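Local coordinates for bacteriocin (Pseudomonas syringae pv. tomato, PDB 4FZL), which probably kills competing bacteria by binding and degrading the peptidoglycan precursor lipid II, as a calcium-binding member of the colicin M family of bacteriocins, at residues L10-C18 with D58-I66; A180-G188 with S231-N239. All coordinates share one frame; numbering follows the deposited sequence.

Interaction 1. Residues L10-C18 with D58-I66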
loop_
_atom_site.group_PDB
_atom_site.type_symbol
_atom_site.label_atom_id
_atom_site.label_comp_id
_atom_site.label_asym_id
_atom_site.label_seq_id
_atom_site.Cartn_x
_atom_site.Cartn_y
_atom_site.Cartn_z
ATOM N N LEU A 10 -16.225 -14.007 -10.525
ATOM C CA LEU A 10 -15.822 -13.035 -9.500
ATOM C C LEU A 10 -16.692 -13.197 -8.233
ATOM O O LEU A 10 -16.149 -13.143 -7.133
ATOM C CB LEU A 10 -15.856 -11.580 -9.987
ATOM C CG LEU A 10 -14.909 -11.167 -11.067
ATOM C CD1 LEU A 10 -15.193 -9.722 -11.650
ATOM C CD2 LEU A 10 -13.424 -11.194 -10.527
ATOM N N LEU A 11 -18.010 -13.218 -8.400
ATOM C CA LEU A 11 -18.889 -13.281 -7.240
ATOM C C LEU A 11 -18.681 -14.575 -6.499
ATOM O O LEU A 11 -18.592 -14.527 -5.308
ATOM C CB LEU A 11 -20.352 -13.131 -7.623
ATOM C CG LEU A 11 -20.644 -11.670 -8.039
ATOM C CD1 LEU A 11 -22.093 -11.543 -8.555
ATOM C CD2 LEU A 11 -20.527 -10.765 -6.789
ATOM N N LEU A 12 -18.538 -15.697 -7.210
ATOM C CA LEU A 12 -18.229 -16.997 -6.568
ATOM C C LEU A 12 -16.919 -16.978 -5.749
ATOM O O LEU A 12 -16.853 -17.617 -4.674
ATOM C CB LEU A 12 -18.124 -18.139 -7.590
ATOM C CG LEU A 12 -19.448 -18.726 -8.079
ATOM C CD1 LEU A 12 -19.231 -19.680 -9.257
ATOM C CD2 LEU A 12 -20.230 -19.467 -7.006
ATOM N N GLN A 13 -15.923 -16.227 -6.234
ATOM C CA GLN A 13 -14.619 -16.170 -5.602
ATOM C C GLN A 13 -14.528 -15.068 -4.519
ATOM O O GLN A 13 -13.495 -14.896 -3.890
ATOM C CB GLN A 13 -13.616 -15.853 -6.629
ATOM C CG GLN A 13 -13.409 -16.828 -7.784
ATOM C CD GLN A 13 -12.277 -17.781 -7.544
ATOM O OE1 GLN A 13 -11.175 -17.653 -8.165
ATOM N NE2 GLN A 13 -12.476 -18.673 -6.597
ATOM N N GLY A 14 -15.620 -14.340 -4.257
ATOM C CA GLY A 14 -15.562 -13.275 -3.256
ATOM C C GLY A 14 -15.152 -13.704 -1.845
ATOM O O GLY A 14 -14.358 -12.965 -1.196
ATOM N N ASP A 15 -15.635 -14.854 -1.372
ATOM C CA ASP A 15 -15.323 -15.325 -0.010
ATOM C C ASP A 15 -13.810 -15.572 0.117
ATOM O O ASP A 15 -13.175 -15.329 1.172
ATOM C CB ASP A 15 -16.132 -16.578 0.295
ATOM C CG ASP A 15 -17.584 -16.307 0.758
ATOM O OD1 ASP A 15 -17.980 -15.129 1.021
ATOM O OD2 ASP A 15 -18.344 -17.294 0.782
ATOM N N LEU A 16 -13.206 -16.087 -0.941
ATOM C CA LEU A 16 -11.769 -16.362 -0.935
ATOM C C LEU A 16 -10.941 -15.103 -1.170
ATOM O O LEU A 16 -9.932 -14.916 -0.472
ATOM C CB LEU A 16 -11.438 -17.386 -2.043
ATOM C CG LEU A 16 -11.847 -18.846 -1.751
ATOM C CD1 LEU A 16 -11.670 -19.720 -2.987
ATOM C CD2 LEU A 16 -11.103 -19.431 -0.493
ATOM N N TYR A 17 -11.254 -14.230 -2.167
ATOM C CA TYR A 17 -10.398 -13.102 -2.442
ATOM C C TYR A 17 -10.506 -12.059 -1.354
ATOM O O TYR A 17 -9.545 -11.426 -1.045
ATOM C CB TYR A 17 -10.809 -12.479 -3.769
ATOM C CG TYR A 17 -10.434 -13.218 -5.005
ATOM C CD1 TYR A 17 -9.207 -13.856 -5.085
ATOM C CD2 TYR A 17 -11.202 -13.166 -6.145
ATOM C CE1 TYR A 17 -8.751 -14.423 -6.257
ATOM C CE2 TYR A 17 -10.723 -13.726 -7.332
ATOM C CZ TYR A 17 -9.489 -14.329 -7.377
ATOM O OH TYR A 17 -9.013 -14.885 -8.559
ATOM N N CYS A 18 -11.663 -11.866 -0.749
ATOM C CA CYS A 18 -11.831 -10.885 0.334
ATOM C C CYS A 18 -11.587 -11.583 1.686
ATOM O O CYS A 18 -12.460 -11.669 2.568
ATOM C CB CYS A 18 -13.229 -10.231 0.316
ATOM S SG CYS A 18 -13.395 -9.217 -1.185
ATOM N N ASP A 58 -16.837 -0.396 2.522
ATOM C CA ASP A 58 -16.524 -1.738 2.977
ATOM C C ASP A 58 -15.899 -2.552 1.831
ATOM O O ASP A 58 -16.413 -2.506 0.716
ATOM C CB ASP A 58 -17.839 -2.425 3.336
ATOM C CG ASP A 58 -17.635 -3.831 3.760
ATOM O OD1 ASP A 58 -16.820 -4.026 4.715
ATOM O OD2 ASP A 58 -18.283 -4.752 3.191
ATOM N N LEU A 59 -14.749 -3.235 2.062
ATOM C CA LEU A 59 -14.090 -3.945 0.979
ATOM C C LEU A 59 -14.971 -4.949 0.276
ATOM O O LEU A 59 -15.068 -4.980 -0.957
ATOM C CB LEU A 59 -12.788 -4.604 1.408
ATOM C CG LEU A 59 -11.887 -5.122 0.287
ATOM C CD1 LEU A 59 -11.353 -4.040 -0.680
ATOM C CD2 LEU A 59 -10.733 -5.934 0.908
ATOM N N ARG A 60 -15.574 -5.835 1.025
ATOM C CA ARG A 60 -16.281 -6.909 0.364
ATOM C C ARG A 60 -17.515 -6.336 -0.416
ATOM O O ARG A 60 -17.823 -6.790 -1.520
ATOM C CB ARG A 60 -16.732 -7.972 1.370
ATOM C CG ARG A 60 -17.644 -9.071 0.831
ATOM C CD ARG A 60 -16.903 -9.749 -0.362
ATOM N NE ARG A 60 -17.715 -10.837 -0.904
ATOM C CZ ARG A 60 -17.857 -12.030 -0.331
ATOM N NH1 ARG A 60 -17.271 -12.290 0.825
ATOM N NH2 ARG A 60 -18.565 -13.036 -0.910
ATOM N N THR A 61 -18.225 -5.374 0.182
ATOM C CA THR A 61 -19.347 -4.729 -0.471
ATOM C C THR A 61 -18.899 -4.132 -1.753
ATOM O O THR A 61 -19.520 -4.324 -2.812
ATOM C CB THR A 61 -20.018 -3.665 0.397
ATOM O OG1 THR A 61 -20.442 -4.317 1.619
ATOM C CG2 THR A 61 -21.260 -3.036 -0.289
ATOM N N ALA A 62 -17.761 -3.430 -1.718
ATOM C CA ALA A 62 -17.153 -2.694 -2.895
ATOM C C ALA A 62 -16.839 -3.767 -3.993
ATOM O O ALA A 62 -17.263 -3.652 -5.160
ATOM C CB ALA A 62 -15.892 -1.936 -2.528
ATOM N N TYR A 63 -16.127 -4.818 -3.578
ATOM C CA TYR A 63 -15.787 -5.912 -4.461
ATOM C C TYR A 63 -17.039 -6.488 -5.150
ATOM O O TYR A 63 -17.089 -6.627 -6.392
ATOM C CB TYR A 63 -15.056 -7.007 -3.680
ATOM C CG TYR A 63 -14.774 -8.253 -4.529
ATOM C CD1 TYR A 63 -13.577 -8.342 -5.203
ATOM C CD2 TYR A 63 -15.714 -9.256 -4.626
ATOM C CE1 TYR A 63 -13.253 -9.476 -5.972
ATOM C CE2 TYR A 63 -15.446 -10.332 -5.405
ATOM C CZ TYR A 63 -14.252 -10.478 -6.104
ATOM O OH TYR A 63 -13.986 -11.635 -6.887
ATOM N N ASN A 64 -18.025 -6.821 -4.301
ATOM C CA ASN A 64 -19.268 -7.401 -4.820
ATOM C C ASN A 64 -19.976 -6.414 -5.804
ATOM O O ASN A 64 -20.465 -6.836 -6.907
ATOM C CB ASN A 64 -20.255 -7.770 -3.723
ATOM C CG ASN A 64 -19.832 -8.966 -2.887
ATOM O OD1 ASN A 64 -19.046 -9.795 -3.292
ATOM N ND2 ASN A 64 -20.395 -9.052 -1.670
ATOM N N GLU A 65 -20.014 -5.123 -5.432
ATOM C CA GLU A 65 -20.651 -4.147 -6.306
ATOM C C GLU A 65 -19.943 -3.946 -7.628
ATOM O O GLU A 65 -20.631 -3.754 -8.654
ATOM C CB GLU A 65 -20.861 -2.815 -5.601
ATOM C CG GLU A 65 -21.938 -2.960 -4.521
ATOM C CD GLU A 65 -23.352 -3.279 -5.134
ATOM O OE1 GLU A 65 -23.814 -2.570 -6.051
ATOM O OE2 GLU A 65 -24.017 -4.232 -4.704
ATOM N N ILE A 66 -18.602 -3.953 -7.628
ATOM C CA ILE A 66 -17.851 -3.864 -8.881
ATOM C C ILE A 66 -18.106 -5.134 -9.729
ATOM O O ILE A 66 -18.357 -5.065 -10.945
ATOM C CB ILE A 66 -16.376 -3.768 -8.524
ATOM C CG1 ILE A 66 -16.085 -2.415 -7.906
ATOM C CG2 ILE A 66 -15.545 -3.884 -9.776
ATOM C CD1 ILE A 66 -14.830 -2.403 -7.040
HETATM O O HOH W 1 -19.324 -12.486 -3.642
HETATM O O HOH W 2 -15.465 -11.097 2.716
#
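Arg60 reaches across to Asp15 with both terminal nitrogens, NH1 and NH2, which converge on the single oxygen OD1, each at 2.9 Å. The oxygen lies in the guanidinium plane, yet the carboxylate is turned 79° against it: OD1 offers its anti lone pair to NH1, whereas NH2 meets it from above the carboxylate plane. Within its own helix Arg60 NE donates to Asn64 OD1 at 2.9 Å, which helps fix the rotation of the group, and the carbonyl carbon of Gly14 covers one guanidinium face, 3.5 Å above its centre. Two waters extend the polar network. One joins Leu11 O, Asn64 OD1 and Arg60 NH2; the other joins Cys18 O and Arg60 NH1.

On the buried side, Tyr63, with CG anti to its backbone N (chi1 175°), places its hydroxyl at Leu10 O and donates to it at 2.6 Å. The same OH sits in the ring plane of Tyr17, at its edge, 3.3 Å from Tyr17 CD2. Cys18 SG makes an oblique sulfur-aromatic contact with Tyr63, 4.3 Å from the ring centroid.

Three protein bonds and two waters thus hold the partly exposed guanidinium, while Leu10 O satisfies the buried tyrosine hydroxyl.

Interaction 2. Residues A180-G188 with S231-N239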
loop_
_atom_site.group_PDB
_atom_site.type_symbol
_atom_site.label_atom_id
_atom_site.label_comp_id
_atom_site.label_asym_id
_atom_site.label_seq_id
_atom_site.Cartn_x
_atom_site.Cartn_y
_atom_site.Cartn_z
ATOM N N ALA A 180 16.347 21.566 33.497
ATOM C CA ALA A 180 17.716 21.612 34.034
ATOM C C ALA A 180 18.104 20.228 34.639
ATOM O O ALA A 180 19.293 19.914 34.756
ATOM C CB ALA A 180 17.917 22.775 35.026
ATOM N N SER A 181 17.110 19.409 35.003
ATOM C CA SER A 181 17.325 17.975 35.314
ATOM C C SER A 181 17.980 17.186 34.180
ATOM O O SER A 181 18.947 16.462 34.407
ATOM C CB SER A 181 16.002 17.269 35.650
ATOM O OG SER A 181 15.460 17.708 36.882
ATOM N N GLY A 182 17.432 17.325 32.972
ATOM C CA GLY A 182 17.803 16.494 31.821
ATOM C C GLY A 182 16.614 15.641 31.398
ATOM O O GLY A 182 16.750 14.765 30.564
ATOM N N ALA A 183 15.445 15.877 31.995
ATOM C CA ALA A 183 14.200 15.276 31.516
ATOM C C ALA A 183 13.643 16.046 30.289
ATOM O O ALA A 183 13.628 17.283 30.294
ATOM C CB ALA A 183 13.183 15.265 32.628
ATOM N N TRP A 184 13.159 15.342 29.270
ATOM C CA TRP A 184 12.687 16.040 28.053
ATOM C C TRP A 184 11.441 15.431 27.479
ATOM O O TRP A 184 11.164 14.231 27.671
ATOM C CB TRP A 184 13.759 16.054 26.963
ATOM C CG TRP A 184 14.252 14.661 26.620
ATOM C CD1 TRP A 184 15.362 13.999 27.162
ATOM C CD2 TRP A 184 13.651 13.686 25.674
ATOM N NE1 TRP A 184 15.493 12.738 26.622
ATOM C CE2 TRP A 184 14.506 12.488 25.719
ATOM C CE3 TRP A 184 12.547 13.691 24.821
ATOM C CZ2 TRP A 184 14.238 11.359 24.945
ATOM C CZ3 TRP A 184 12.285 12.537 24.045
ATOM C CH2 TRP A 184 13.118 11.408 24.100
ATOM N N THR A 185 10.678 16.288 26.796
ATOM C CA THR A 185 9.541 15.885 25.974
ATOM C C THR A 185 9.703 16.404 24.551
ATOM O O THR A 185 10.186 17.555 24.298
ATOM C CB THR A 185 8.209 16.379 26.545
ATOM O OG1 THR A 185 8.087 15.871 27.864
ATOM C CG2 THR A 185 7.002 15.856 25.709
ATOM N N PHE A 186 9.366 15.531 23.602
ATOM C CA PHE A 186 9.354 15.894 22.200
ATOM C C PHE A 186 7.898 15.912 21.784
ATOM O O PHE A 186 7.157 14.997 22.127
ATOM C CB PHE A 186 10.121 14.869 21.350
ATOM C CG PHE A 186 9.902 15.061 19.877
ATOM C CD1 PHE A 186 10.704 15.952 19.145
ATOM C CD2 PHE A 186 8.811 14.471 19.267
ATOM C CE1 PHE A 186 10.435 16.215 17.782
ATOM C CE2 PHE A 186 8.545 14.742 17.890
ATOM C CZ PHE A 186 9.360 15.561 17.172
ATOM N N SER A 187 7.471 16.970 21.115
ATOM C CA SER A 187 6.152 17.025 20.472
ATOM C C SER A 187 6.361 17.433 19.030
ATOM O O SER A 187 7.087 18.381 18.722
ATOM C CB SER A 187 5.186 18.018 21.154
ATOM O OG SER A 187 5.512 19.384 20.864
ATOM N N GLY A 188 5.742 16.695 18.133
ATOM C CA GLY A 188 5.867 16.993 16.771
ATOM C C GLY A 188 5.146 16.064 15.896
ATOM O O GLY A 188 4.079 15.632 16.272
ATOM N N SER A 231 0.764 14.000 7.931
ATOM C CA SER A 231 1.592 13.907 9.073
ATOM C C SER A 231 0.886 13.176 10.173
ATOM O O SER A 231 -0.342 13.192 10.226
ATOM C CB SER A 231 2.036 15.324 9.463
ATOM O OG SER A 231 0.889 16.046 9.911
ATOM N N LEU A 232 1.680 12.499 10.995
ATOM C CA LEU A 232 1.199 11.780 12.150
ATOM C C LEU A 232 1.746 12.493 13.386
ATOM O O LEU A 232 2.975 12.444 13.643
ATOM C CB LEU A 232 1.703 10.381 12.171
ATOM C CG LEU A 232 1.213 9.522 11.005
ATOM C CD1 LEU A 232 1.945 8.157 11.032
ATOM C CD2 LEU A 232 -0.304 9.423 11.038
ATOM N N PRO A 233 0.846 13.155 14.160
ATOM C CA PRO A 233 1.374 13.804 15.330
ATOM C C PRO A 233 1.813 12.797 16.321
ATOM O O PRO A 233 1.139 11.760 16.471
ATOM C CB PRO A 233 0.208 14.642 15.881
ATOM C CG PRO A 233 -0.978 14.266 15.106
ATOM C CD PRO A 233 -0.585 13.385 13.959
ATOM N N VAL A 234 2.934 13.084 16.988
ATOM C CA VAL A 234 3.518 12.222 18.011
ATOM C C VAL A 234 4.151 12.975 19.168
ATOM O O VAL A 234 4.654 14.097 18.982
ATOM C CB VAL A 234 4.633 11.304 17.449
ATOM C CG1 VAL A 234 4.009 10.317 16.426
ATOM C CG2 VAL A 234 5.794 12.037 16.856
ATOM N N THR A 235 4.235 12.294 20.311
ATOM C CA THR A 235 4.885 12.793 21.510
ATOM C C THR A 235 5.794 11.705 22.100
ATOM O O THR A 235 5.394 10.527 22.154
ATOM C CB THR A 235 3.805 13.206 22.503
ATOM O OG1 THR A 235 2.975 12.076 22.771
ATOM C CG2 THR A 235 2.950 14.291 21.884
ATOM N N VAL A 236 6.975 12.090 22.547
ATOM C CA VAL A 236 7.940 11.163 23.087
ATOM C C VAL A 236 8.634 11.880 24.223
ATOM O O VAL A 236 8.963 13.077 24.114
ATOM C CB VAL A 236 9.001 10.724 22.038
ATOM C CG1 VAL A 236 9.830 9.591 22.601
ATOM C CG2 VAL A 236 8.348 10.261 20.735
ATOM N N SER A 237 8.846 11.164 25.314
ATOM C CA SER A 237 9.618 11.717 26.414
ATOM C C SER A 237 10.775 10.805 26.836
ATOM O O SER A 237 10.832 9.632 26.458
ATOM C CB SER A 237 8.685 11.963 27.580
ATOM O OG SER A 237 7.663 12.857 27.172
ATOM N N GLY A 238 11.735 11.362 27.571
ATOM C CA GLY A 238 12.782 10.527 28.178
ATOM C C GLY A 238 13.674 11.256 29.148
ATOM O O GLY A 238 13.303 12.342 29.608
ATOM N N ASN A 239 14.840 10.645 29.441
ATOM C CA ASN A 239 15.888 11.213 30.322
ATOM C C ASN A 239 17.365 11.046 29.906
ATOM O O ASN A 239 18.140 11.976 30.075
ATOM C CB ASN A 239 15.715 10.714 31.751
ATOM C CG ASN A 239 15.103 11.772 32.635
ATOM O OD1 ASN A 239 13.873 11.952 32.637
ATOM N ND2 ASN A 239 15.977 12.576 33.303
#
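With chi1 at 55°, Trp184 CG is set between its own backbone N and carbonyl carbon, and the indole folds over the neighbouring strand at Gly238. Phe186 instead holds CG anti to its backbone N (chi1 169°), carrying the ring out from the same sheet face, with CE2 4.0 Å from Val234 CG2.

The indole lies flat on the main chain: Gly238 N is 3.3 Å above the ring plane, and Gly238 CA makes a CH-pi contact 3.9 Å from the centroid of the six-membered ring. Gly238, having no side chain, offers its bare main chain to the ring face. Farther along, Trp184 CH2 meets Val236 CG1 at 4.0 Å.

Strands 184-188 and 232-238 run antiparallel, their axes at 169°. Trp184-Gly238, Phe186-Val236 and Gly188-Val234 are hydrogen-bonded pairs, each with two backbone bonds. On the other face, in the non-hydrogen-bonded pair Thr185-Ser237, Thr185 OG1 and Ser237 OG are hydrogen-bonded at 3.1 Å, near Asp177, a magnesium-binding residue whose metal is absent here.

The two faces differ in chemistry: Trp184, Phe186, Val234 and Val236 form an apolar layer extended by Leu172, Ile176 and Met132, while Thr185, Ser187, Thr235 and Ser237 give the other a polar character. Six backbone hydrogen bonds join 184-188 to 232-238, and Leu232 continues the pairing with Ile190.

Overall arrangement
Interactions 1 and 2 lie on opposite sides of the chain's centre, their centres 44 Å apart and their nearest atoms about 21 Å apart. They share no helix or strand, and they follow one another in sequence, interaction 1 closing before interaction 2 opens. Interaction 1 belongs to the helical N-terminal part, where helix 59-70 also packs against helix 37-54. Interaction 2 belongs to the mixed sheet, in which strand 184-197 pairs with 167-178 as well as with the final strand 232-238. The calcium site, at Leu165, Asn167 and Asp195, involves the end of helix 159-165, the start of strand 167-178 and strand 184-197. One contact thus lies in the helical part of this elongated protein and the other in its sheet, without direct touch.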